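Local coordinates for glycosyl hydrolases family 2, sugar binding domain protein (Bacteroides uniformis str. 3978 T3 ii, PDB 6D1P) that probably hydrolyses O-glycosidic bonds as a family 2 beta-glucuronidase of a human gut bacterium, releasing glucuronic acid from its conjugates, at residues I45-V48 / M49-I52; Y399-Q402 / A403-M406; M497-A500 / G501-T505; K532-D535 / N536-E540; P681-E684 / G685-I689. One frame throughout, in Å; residues are numbered along the deposited sequence.

Contact 1. Residues I45-V48 / M49-I52; sequences IWEV and MRPI
Arg50 reaches back along its own chain to Trp46 and Glu47, one turn earlier, where helix 45-49 gives way to loop. Its CB sits over one face of the indole, 3.8 Å from the centroid of the six-membered ring of Trp46 and 20° off the ring normal, a CH-pi contact that suits a broad aromatic here. CG, lying between the backbone N and the carbonyl carbon (chi1 77°), passes beside the carbonyl oxygens of Trp46 and Glu47. NE gives its hydrogen to a water in the guanidinium plane. The CG of Glu47 covers one face of the guanidinium, 3.5 Å from NH2 of Arg50. OE2 of Glu47 stands 3.6 Å from NH2 of Arg50, well out of the plane, so this salt bridge is charge attraction alone, while a second water joins the same two atoms. OE1 of Glu47 accepts from Gly43 N and forms a salt bridge with Arg172 of the second subunit. NH1 of Arg50 donates to Gly433 O and makes a salt bridge with Asp434, both of the second subunit. Ile45 and Met49 lie side by side, CD1 of Ile45 4.1 Å from CG of Met49, and press with Val48 on strand 162-169; Ile45 and Val48 also touch Trp91 of strand 89-96.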
# COMPACT_ATOMS: atom_id res chain seq x y z
N ILE A 45 -19.33 4.67 -6.18
CA ILE A 45 -19.77 5.60 -5.14
C ILE A 45 -20.87 4.95 -4.31
O ILE A 45 -21.00 5.24 -3.10
CB ILE A 45 -20.20 6.95 -5.75
CG1 ILE A 45 -20.59 7.94 -4.66
CG2 ILE A 45 -21.38 6.77 -6.71
CD1 ILE A 45 -19.54 8.14 -3.60
N TRP A 46 -21.65 4.05 -4.91
CA TRP A 46 -22.64 3.32 -4.13
C TRP A 46 -21.98 2.51 -3.03
O TRP A 46 -22.43 2.52 -1.88
CB TRP A 46 -23.48 2.41 -5.03
CG TRP A 46 -24.35 1.46 -4.25
CD1 TRP A 46 -24.31 0.09 -4.28
CD2 TRP A 46 -25.35 1.80 -3.28
NE1 TRP A 46 -25.23 -0.43 -3.40
CE2 TRP A 46 -25.88 0.59 -2.77
CE3 TRP A 46 -25.85 3.02 -2.79
CZ2 TRP A 46 -26.89 0.56 -1.81
CZ3 TRP A 46 -26.85 2.99 -1.84
CH2 TRP A 46 -27.36 1.76 -1.35
N GLU A 47 -20.88 1.81 -3.37
CA GLU A 47 -20.18 1.02 -2.37
C GLU A 47 -19.66 1.89 -1.22
O GLU A 47 -19.53 1.41 -0.09
CB GLU A 47 -19.03 0.26 -3.03
CG GLU A 47 -18.63 -0.99 -2.25
CD GLU A 47 -17.35 -1.63 -2.75
OE1 GLU A 47 -16.33 -0.91 -2.91
OE2 GLU A 47 -17.37 -2.87 -2.98
N VAL A 48 -19.38 3.16 -1.49
CA VAL A 48 -18.96 4.07 -0.42
C VAL A 48 -20.15 4.45 0.44
O VAL A 48 -20.02 4.62 1.66
CB VAL A 48 -18.28 5.31 -1.03
CG1 VAL A 48 -18.00 6.40 0.04
CG2 VAL A 48 -17.01 4.92 -1.76
N MET A 49 -21.31 4.58 -0.17
CA MET A 49 -22.49 5.12 0.47
C MET A 49 -23.41 4.05 1.06
O MET A 49 -24.26 4.37 1.89
CB MET A 49 -23.28 5.97 -0.54
CG MET A 49 -22.57 7.28 -0.93
SD MET A 49 -22.50 8.31 0.52
CE MET A 49 -21.49 9.70 -0.01
N ARG A 50 -23.24 2.79 0.66
CA ARG A 50 -24.23 1.77 1.00
C ARG A 50 -24.26 1.51 2.50
O ARG A 50 -23.29 1.77 3.21
CB ARG A 50 -23.92 0.48 0.23
CG ARG A 50 -22.77 -0.35 0.79
CD ARG A 50 -22.66 -1.63 -0.01
NE ARG A 50 -21.35 -2.25 0.09
CZ ARG A 50 -20.99 -3.29 -0.64
NH1 ARG A 50 -21.84 -3.81 -1.51
NH2 ARG A 50 -19.77 -3.81 -0.52
N PRO A 51 -25.38 1.00 3.02
CA PRO A 51 -25.53 0.80 4.46
C PRO A 51 -25.01 -0.55 4.93
O PRO A 51 -24.83 -1.49 4.15
CB PRO A 51 -27.04 0.89 4.66
CG PRO A 51 -27.59 0.32 3.39
CD PRO A 51 -26.62 0.66 2.29
N ILE A 52 -24.76 -0.63 6.23
CA ILE A 52 -24.29 -1.86 6.87
C ILE A 52 -25.50 -2.70 7.25
O ILE A 52 -26.35 -2.24 8.03
CB ILE A 52 -23.43 -1.55 8.10
CG1 ILE A 52 -22.38 -0.48 7.77
CG2 ILE A 52 -22.80 -2.81 8.65
CD1 ILE A 52 -21.26 -0.96 6.87
O HOH W 1 -18.69 -5.33 -2.80
O HOH W 2 -19.56 -1.17 2.11

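Contact 2. Residues Y399-Q402 / A403-M406; sequences YKNQ and ARRM
Tyr399 accepts the backbone N-H of Ala403 on its carbonyl oxygen, the first of four i to i+4 bonds that run regularly through this piece of helix. Lys400 offers its CB as an apolar floor to one face of the Arg404 guanidinium, 3.6 Å from NH1 of Arg404; its amine leads away from the arginine. Asn401 reaches the same group from the edge: its OD1 accepts a hydrogen bond of 2.9 Å from NH1 of Arg404, with the donor 57° out of the amide carbonyl plane and so not on a lone pair. The extended Arg404 chain also carries NE to a salt bridge with Glu449 of helix 440-457. Helix 397-414 is the helix of a beta-alpha-beta unit between strands 382-386 and 420-432 of the TIM barrel, and Ala403, small enough for close helix packing, meets Phe446 on that neighbouring helix. Gln402 has CG opposite the backbone N (chi1 174°) and an extended chain, which lays its amide alongside Met406; NE2 of Gln402 makes a weak hydrogen bond of 3.4 Å to SD of Met406, while OE1 accepts from Ile177 N. The guanidinium of Arg405 lies nearly parallel to that amide, 5° between planes, with NH2 of Arg405 3.7 Å from CG of Gln402 and bonded to Val131 O.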
# COMPACT_ATOMS: atom_id res chain seq x y z
N TYR A 399 -2.00 19.21 -19.93
CA TYR A 399 -0.86 19.68 -19.17
C TYR A 399 -0.73 21.20 -19.27
O TYR A 399 -0.62 21.89 -18.25
CB TYR A 399 0.36 18.92 -19.68
CG TYR A 399 1.75 19.23 -19.15
CD1 TYR A 399 2.51 18.23 -18.54
CD2 TYR A 399 2.35 20.48 -19.34
CE1 TYR A 399 3.79 18.47 -18.11
CE2 TYR A 399 3.65 20.73 -18.90
CZ TYR A 399 4.35 19.71 -18.29
OH TYR A 399 5.64 19.90 -17.85
N LYS A 400 -0.78 21.75 -20.49
CA LYS A 400 -0.61 23.20 -20.66
C LYS A 400 -1.77 23.97 -20.04
O LYS A 400 -1.57 25.04 -19.45
CB LYS A 400 -0.50 23.57 -22.15
CG LYS A 400 0.76 23.11 -22.85
CD LYS A 400 0.63 23.29 -24.37
CE LYS A 400 1.23 22.11 -25.16
NZ LYS A 400 2.12 22.57 -26.29
N ASN A 401 -2.98 23.44 -20.16
CA ASN A 401 -4.12 24.09 -19.54
C ASN A 401 -4.02 24.08 -18.03
O ASN A 401 -4.49 25.02 -17.38
CB ASN A 401 -5.42 23.42 -19.99
CG ASN A 401 -5.94 24.01 -21.28
OD1 ASN A 401 -5.64 25.17 -21.61
ND2 ASN A 401 -6.72 23.23 -22.02
N GLN A 402 -3.43 23.04 -17.45
CA GLN A 402 -3.28 23.04 -16.00
C GLN A 402 -2.32 24.14 -15.56
O GLN A 402 -2.57 24.83 -14.57
CB GLN A 402 -2.82 21.66 -15.49
CG GLN A 402 -2.52 21.69 -13.97
CD GLN A 402 -1.90 20.40 -13.43
OE1 GLN A 402 -1.58 19.48 -14.18
NE2 GLN A 402 -1.75 20.34 -12.12
N ALA A 403 -1.24 24.34 -16.31
CA ALA A 403 -0.32 25.42 -15.98
C ALA A 403 -0.97 26.79 -16.14
O ALA A 403 -0.84 27.65 -15.25
CB ALA A 403 0.94 25.31 -16.85
N ARG A 404 -1.71 27.00 -17.23
CA ARG A 404 -2.43 28.26 -17.38
C ARG A 404 -3.45 28.44 -16.26
O ARG A 404 -3.60 29.54 -15.71
CB ARG A 404 -3.14 28.33 -18.73
CG ARG A 404 -2.25 28.18 -19.94
CD ARG A 404 -3.11 28.00 -21.19
NE ARG A 404 -2.33 27.91 -22.41
CZ ARG A 404 -2.35 26.88 -23.25
NH1 ARG A 404 -3.14 25.82 -23.02
NH2 ARG A 404 -1.59 26.91 -24.35
N ARG A 405 -4.15 27.36 -15.91
CA ARG A 405 -5.15 27.46 -14.85
C ARG A 405 -4.50 27.74 -13.50
O ARG A 405 -5.01 28.56 -12.73
CB ARG A 405 -5.96 26.17 -14.79
CG ARG A 405 -7.12 26.21 -13.81
CD ARG A 405 -7.99 24.95 -13.96
NE ARG A 405 -7.28 23.73 -13.58
CZ ARG A 405 -6.88 22.80 -14.44
NH1 ARG A 405 -7.12 22.94 -15.73
NH2 ARG A 405 -6.24 21.70 -13.99
N MET A 406 -3.40 27.06 -13.18
CA MET A 406 -2.82 27.27 -11.86
C MET A 406 -2.15 28.64 -11.76
O MET A 406 -2.23 29.31 -10.72
CB MET A 406 -1.86 26.13 -11.51
CG MET A 406 -2.60 24.80 -11.33
SD MET A 406 -1.59 23.43 -10.72
CE MET A 406 -1.51 23.76 -8.96

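Contact 3. Residues M497-A500 / G501-T505; sequences META and GINAT
Thr499 and Asn503 stand side by side, one turn apart, toward the C-terminal end of helix 494-503 of the TIM-barrel domain. Thr499 has its hydroxyl beside the backbone N (chi1 -55°), where OG1 bonds Arg495 O one turn back; the methyl is thereby left to face forward, and CG2 of Thr499 lies 3.7 Å from ND2 of Asn503. A threonine suits the place because its hydroxyl finds an acceptor in the helix backbone while its methyl can lie against Asn503. The Asn503 side chain leans back along the helix, CG turned away from its own carbonyl carbon (chi1 -71°), so that CG of Asn503 comes within 3.4 Å of Thr499 O; its OD1 takes a weak hydrogen bond from Arg569. Ile502 adopts a similar first torsion, bringing CG1 to 3.5 Å from Glu498 O, while its apolar branches pack on Phe508 and Arg569. Glu498 turns from the contact instead, its OE2 taken by Tyr494 OH and His510 ND1, partners that would hold a buried carboxylate. Gly501 is buried with no side chain, and its N donates to Met497 O. Beside the paired side chains, Asn503 N donates to Thr499 O, 2.9 Å at 163°.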
# COMPACT_ATOMS: atom_id res chain seq x y z
N MET A 497 31.37 33.41 -9.05
CA MET A 497 30.20 32.83 -9.71
C MET A 497 28.98 33.75 -9.61
O MET A 497 28.19 33.86 -10.56
CB MET A 497 29.88 31.47 -9.11
CG MET A 497 31.04 30.50 -9.17
SD MET A 497 30.93 29.17 -7.94
CE MET A 497 29.79 28.00 -8.72
N GLU A 498 28.82 34.44 -8.48
CA GLU A 498 27.70 35.36 -8.36
C GLU A 498 27.86 36.54 -9.31
O GLU A 498 26.88 36.99 -9.93
CB GLU A 498 27.57 35.86 -6.92
CG GLU A 498 26.20 36.42 -6.58
CD GLU A 498 25.21 35.31 -6.23
OE1 GLU A 498 25.12 34.34 -7.00
OE2 GLU A 498 24.54 35.40 -5.17
N THR A 499 29.08 37.07 -9.43
CA THR A 499 29.31 38.19 -10.34
C THR A 499 29.08 37.77 -11.78
O THR A 499 28.43 38.49 -12.55
CB THR A 499 30.73 38.74 -10.15
OG1 THR A 499 30.94 39.08 -8.78
CG2 THR A 499 30.90 39.98 -10.97
N ALA A 500 29.59 36.59 -12.16
CA ALA A 500 29.31 36.06 -13.50
C ALA A 500 27.81 35.99 -13.76
O ALA A 500 27.34 36.35 -14.85
CB ALA A 500 29.94 34.68 -13.66
N GLY A 501 27.04 35.56 -12.76
CA GLY A 501 25.61 35.42 -12.95
C GLY A 501 24.91 36.76 -13.06
O GLY A 501 23.95 36.91 -13.81
N ILE A 502 25.37 37.75 -12.28
CA ILE A 502 24.78 39.07 -12.36
C ILE A 502 25.08 39.71 -13.71
O ILE A 502 24.22 40.38 -14.30
CB ILE A 502 25.26 39.97 -11.20
CG1 ILE A 502 24.57 39.59 -9.89
CG2 ILE A 502 25.02 41.47 -11.51
CD1 ILE A 502 25.09 40.35 -8.68
N ASN A 503 26.30 39.52 -14.22
CA ASN A 503 26.66 40.09 -15.52
C ASN A 503 25.90 39.45 -16.68
O ASN A 503 25.78 40.08 -17.74
CB ASN A 503 28.18 39.97 -15.74
CG ASN A 503 28.97 40.93 -14.84
OD1 ASN A 503 28.42 41.93 -14.40
ND2 ASN A 503 30.21 40.59 -14.52
N ALA A 504 25.33 38.25 -16.50
CA ALA A 504 24.80 37.45 -17.61
C ALA A 504 23.30 37.59 -17.82
O ALA A 504 22.74 36.87 -18.65
CB ALA A 504 25.14 35.97 -17.41
N THR A 505 22.63 38.47 -17.09
CA THR A 505 21.18 38.53 -17.23
C THR A 505 20.72 39.91 -16.82
O THR A 505 21.35 40.57 -16.00
CB THR A 505 20.48 37.44 -16.38
OG1 THR A 505 19.07 37.43 -16.64
CG2 THR A 505 20.72 37.67 -14.89

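Contact 4. Residues K532-D535 / N536-E540; sequences KGID and NFDIE
Asp535 and Asp538 bracket a type I beta turn whose backbone bond runs from Asp538 N to Asp535 O over 2.9 Å. Side chain to backbone bonds reinforce it. The carboxylate of Asp535, its CG between the backbone N and the carbonyl carbon (chi1 55°), folds over the turn and OD2 accepts from Phe537 N at 2.9 Å, the N-H arriving on the anti side and 35° out of plane; OD2 also takes a weak bond from Asp538 N. This is an Asx turn, for which a short acid is well suited. Asp538 reaches the other way: its OD2 uses the anti lone pair to receive Ile534 N at 3.0 Å, nearly straight at 170°. A water gives hydrogens to the carbonyl oxygens of Asp535 and Asp538. Charge pairing lies outside the turn, OD1 of Asp535 with Lys527 and OD1 of Asp538 with Arg490. An alanine in place of Asp535 would probably leave Phe537 N without its acceptor and Lys527 without its carboxylate partner. At the backbone angles of Gly533 a CB would be jammed against Lys532 O, and it would also run into Asp538 O. The loop lies between strand 510-511 and helix 542-545, with the Phe537 ring packed on Ser551, Tyr552 and Arg555 of helix 550-564.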
# COMPACT_ATOMS: atom_id res chain seq x y z
N LYS A 532 46.72 20.80 -0.70
CA LYS A 532 45.60 20.55 -1.60
C LYS A 532 44.41 21.45 -1.26
O LYS A 532 43.29 21.24 -1.74
CB LYS A 532 45.18 19.08 -1.53
CG LYS A 532 44.64 18.65 -0.17
CD LYS A 532 45.32 17.39 0.36
CE LYS A 532 46.60 17.71 1.12
NZ LYS A 532 47.06 16.54 1.93
N GLY A 533 44.66 22.44 -0.42
CA GLY A 533 43.65 23.41 -0.03
C GLY A 533 44.02 24.05 1.29
O GLY A 533 44.97 23.65 1.96
N ILE A 534 43.24 25.06 1.67
CA ILE A 534 43.45 25.74 2.94
C ILE A 534 43.35 24.75 4.10
O ILE A 534 44.27 24.64 4.92
CB ILE A 534 42.47 26.91 3.10
CG1 ILE A 534 42.70 27.93 1.98
CG2 ILE A 534 42.64 27.55 4.48
CD1 ILE A 534 42.03 29.27 2.20
N ASP A 535 42.23 24.03 4.19
CA ASP A 535 42.06 22.97 5.18
C ASP A 535 41.11 21.93 4.60
O ASP A 535 40.69 22.03 3.45
CB ASP A 535 41.57 23.52 6.52
CG ASP A 535 40.30 24.33 6.41
OD1 ASP A 535 40.13 25.30 7.16
OD2 ASP A 535 39.45 24.00 5.57
N ASN A 536 40.77 20.92 5.42
CA ASN A 536 39.92 19.81 4.96
C ASN A 536 38.51 20.26 4.59
O ASN A 536 37.77 19.47 3.99
CB ASN A 536 39.85 18.71 6.03
CG ASN A 536 39.31 19.23 7.38
OD1 ASN A 536 39.64 20.33 7.81
ND2 ASN A 536 38.48 18.43 8.02
N PHE A 537 38.13 21.48 4.94
CA PHE A 537 36.84 22.04 4.56
C PHE A 537 36.90 22.87 3.29
O PHE A 537 35.86 23.22 2.75
CB PHE A 537 36.28 22.90 5.69
CG PHE A 537 35.99 22.12 6.94
CD1 PHE A 537 35.20 20.97 6.89
CD2 PHE A 537 36.51 22.52 8.16
CE1 PHE A 537 34.94 20.22 8.04
CE2 PHE A 537 36.25 21.79 9.31
CZ PHE A 537 35.46 20.63 9.25
N ASP A 538 38.10 23.18 2.82
CA ASP A 538 38.26 23.91 1.56
C ASP A 538 38.29 22.89 0.43
O ASP A 538 39.34 22.40 0.03
CB ASP A 538 39.54 24.73 1.60
CG ASP A 538 39.67 25.65 0.42
OD1 ASP A 538 38.64 25.92 -0.23
OD2 ASP A 538 40.81 26.08 0.16
N ILE A 539 37.11 22.55 -0.08
CA ILE A 539 36.99 21.50 -1.08
C ILE A 539 36.02 21.91 -2.18
O ILE A 539 35.30 22.91 -2.08
CB ILE A 539 36.54 20.16 -0.46
CG1 ILE A 539 35.16 20.31 0.19
CG2 ILE A 539 37.58 19.66 0.51
CD1 ILE A 539 34.54 19.00 0.69
N GLU A 540 36.04 21.13 -3.25
CA GLU A 540 35.15 21.29 -4.39
C GLU A 540 33.94 20.38 -4.22
O GLU A 540 34.09 19.22 -3.83
CB GLU A 540 35.86 20.90 -5.68
CG GLU A 540 36.91 21.85 -6.13
CD GLU A 540 36.86 22.04 -7.63
OE1 GLU A 540 36.56 21.05 -8.35
OE2 GLU A 540 37.08 23.20 -8.07
O HOH W 3 41.18 20.31 1.28

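Contact 5. Residues P681-E684 / G685-I689; sequences PLRE and GNNKI
With chi1 at -69°, Asn687 turns CG from its own carbonyl carbon, and its chi2 of -100° sets the amide so that both ends face the backbone of Arg683. OD1 of Asn687 accepts from Arg683 N at 3.0 Å, in the amide's carbonyl plane and on a lone pair; ND2 of Asn687 donates to Arg683 O at 2.8 Å, almost straight at 176° and in the amide plane. One asparagine thus satisfies the N-H and C=O of a single residue, as a neighbouring strand might, and only a side chain carrying both donor and acceptor can do this. OD1 takes a further hydrogen bond from Asn657 ND2. These bonds fasten the loop after strand 677-680 to strand 685-695, an inner strand of a five-stranded sheet in the DUF4982 region, flanked by strands 698-709 and 651-656. A leucine in place of Asn687 would probably leave both polar atoms of the Arg683 backbone without these mates and set the loop free to shift. Gly685 makes the bend at backbone angles where a CB would clash with Glu684 O. Along the chain on either side of Arg683, CD2 of Leu682 touches CD1 of Ile689 at 4.1 Å, and Glu684 OE2 bonds Thr710.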
# COMPACT_ATOMS: atom_id res chain seq x y z
N PRO A 681 43.30 25.06 24.66
CA PRO A 681 43.57 23.69 25.13
C PRO A 681 42.31 23.09 25.71
O PRO A 681 41.50 23.77 26.36
CB PRO A 681 44.64 23.89 26.21
CG PRO A 681 44.31 25.24 26.77
CD PRO A 681 43.92 26.06 25.55
N LEU A 682 42.12 21.80 25.46
CA LEU A 682 41.09 21.03 26.12
C LEU A 682 41.77 19.87 26.83
O LEU A 682 42.71 19.27 26.31
CB LEU A 682 40.03 20.51 25.13
CG LEU A 682 39.35 21.55 24.23
CD1 LEU A 682 38.54 20.86 23.14
CD2 LEU A 682 38.47 22.47 25.05
N ARG A 683 41.32 19.59 28.04
CA ARG A 683 41.88 18.43 28.70
C ARG A 683 41.07 17.20 28.32
O ARG A 683 39.92 17.28 27.90
CB ARG A 683 41.90 18.61 30.22
CG ARG A 683 40.70 19.32 30.79
CD ARG A 683 40.97 19.71 32.23
NE ARG A 683 39.98 20.65 32.75
CZ ARG A 683 40.15 21.35 33.87
NH1 ARG A 683 41.26 21.22 34.58
NH2 ARG A 683 39.20 22.19 34.28
N GLU A 684 41.73 16.04 28.44
CA GLU A 684 41.02 14.78 28.41
C GLU A 684 39.84 14.83 29.37
O GLU A 684 39.93 15.41 30.45
CB GLU A 684 41.95 13.63 28.79
CG GLU A 684 43.22 13.60 27.99
CD GLU A 684 43.85 12.22 28.00
OE1 GLU A 684 43.34 11.32 28.71
OE2 GLU A 684 44.86 12.04 27.28
N GLY A 685 38.73 14.24 28.96
CA GLY A 685 37.56 14.24 29.80
C GLY A 685 36.66 15.41 29.48
O GLY A 685 36.67 15.95 28.37
N ASN A 686 35.85 15.80 30.47
CA ASN A 686 34.87 16.85 30.26
C ASN A 686 35.54 18.22 30.23
O ASN A 686 36.58 18.44 30.84
CB ASN A 686 33.81 16.83 31.36
CG ASN A 686 32.50 17.49 30.93
OD1 ASN A 686 32.11 17.46 29.75
ND2 ASN A 686 31.81 18.11 31.89
N ASN A 687 34.92 19.14 29.50
CA ASN A 687 35.37 20.52 29.44
C ASN A 687 34.15 21.43 29.45
O ASN A 687 33.16 21.16 28.75
CB ASN A 687 36.20 20.79 28.18
CG ASN A 687 37.53 20.10 28.22
OD1 ASN A 687 38.55 20.72 28.53
ND2 ASN A 687 37.55 18.81 27.90
N LYS A 688 34.21 22.50 30.24
CA LYS A 688 33.16 23.51 30.24
C LYS A 688 33.63 24.70 29.42
O LYS A 688 34.75 25.18 29.59
CB LYS A 688 32.79 23.93 31.66
CG LYS A 688 31.51 24.74 31.73
CD LYS A 688 31.03 24.83 33.18
CE LYS A 688 30.87 26.28 33.62
NZ LYS A 688 30.86 26.41 35.13
N ILE A 689 32.78 25.15 28.50
CA ILE A 689 33.07 26.26 27.61
C ILE A 689 31.90 27.21 27.71
O ILE A 689 30.76 26.82 27.47
CB ILE A 689 33.28 25.81 26.15
CG1 ILE A 689 34.63 25.12 26.00
CG2 ILE A 689 33.18 26.99 25.20
CD1 ILE A 689 34.61 23.90 25.12

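How the contacts relate
The five contacts follow one another along the chain, each closing before the next opens, and none touches another. Contact 1 belongs to the region of the N-terminal sugar-binding domain, and lies across the chain's centre from contacts 3, 4 and 5; its centre is about 69 Å from that of contact 5. Contacts 2, 3 and 4 share the TIM-barrel domain: a barrel helix, a helix end and a loop, with contacts 3 and 4 about 9 Å apart at their nearest atoms. Contact 5 is in the DUF4982 sheet, about 27 Å between centres from contact 4. Together they sample three domains of a modular enzyme, and contact 1 alone meets the second subunit.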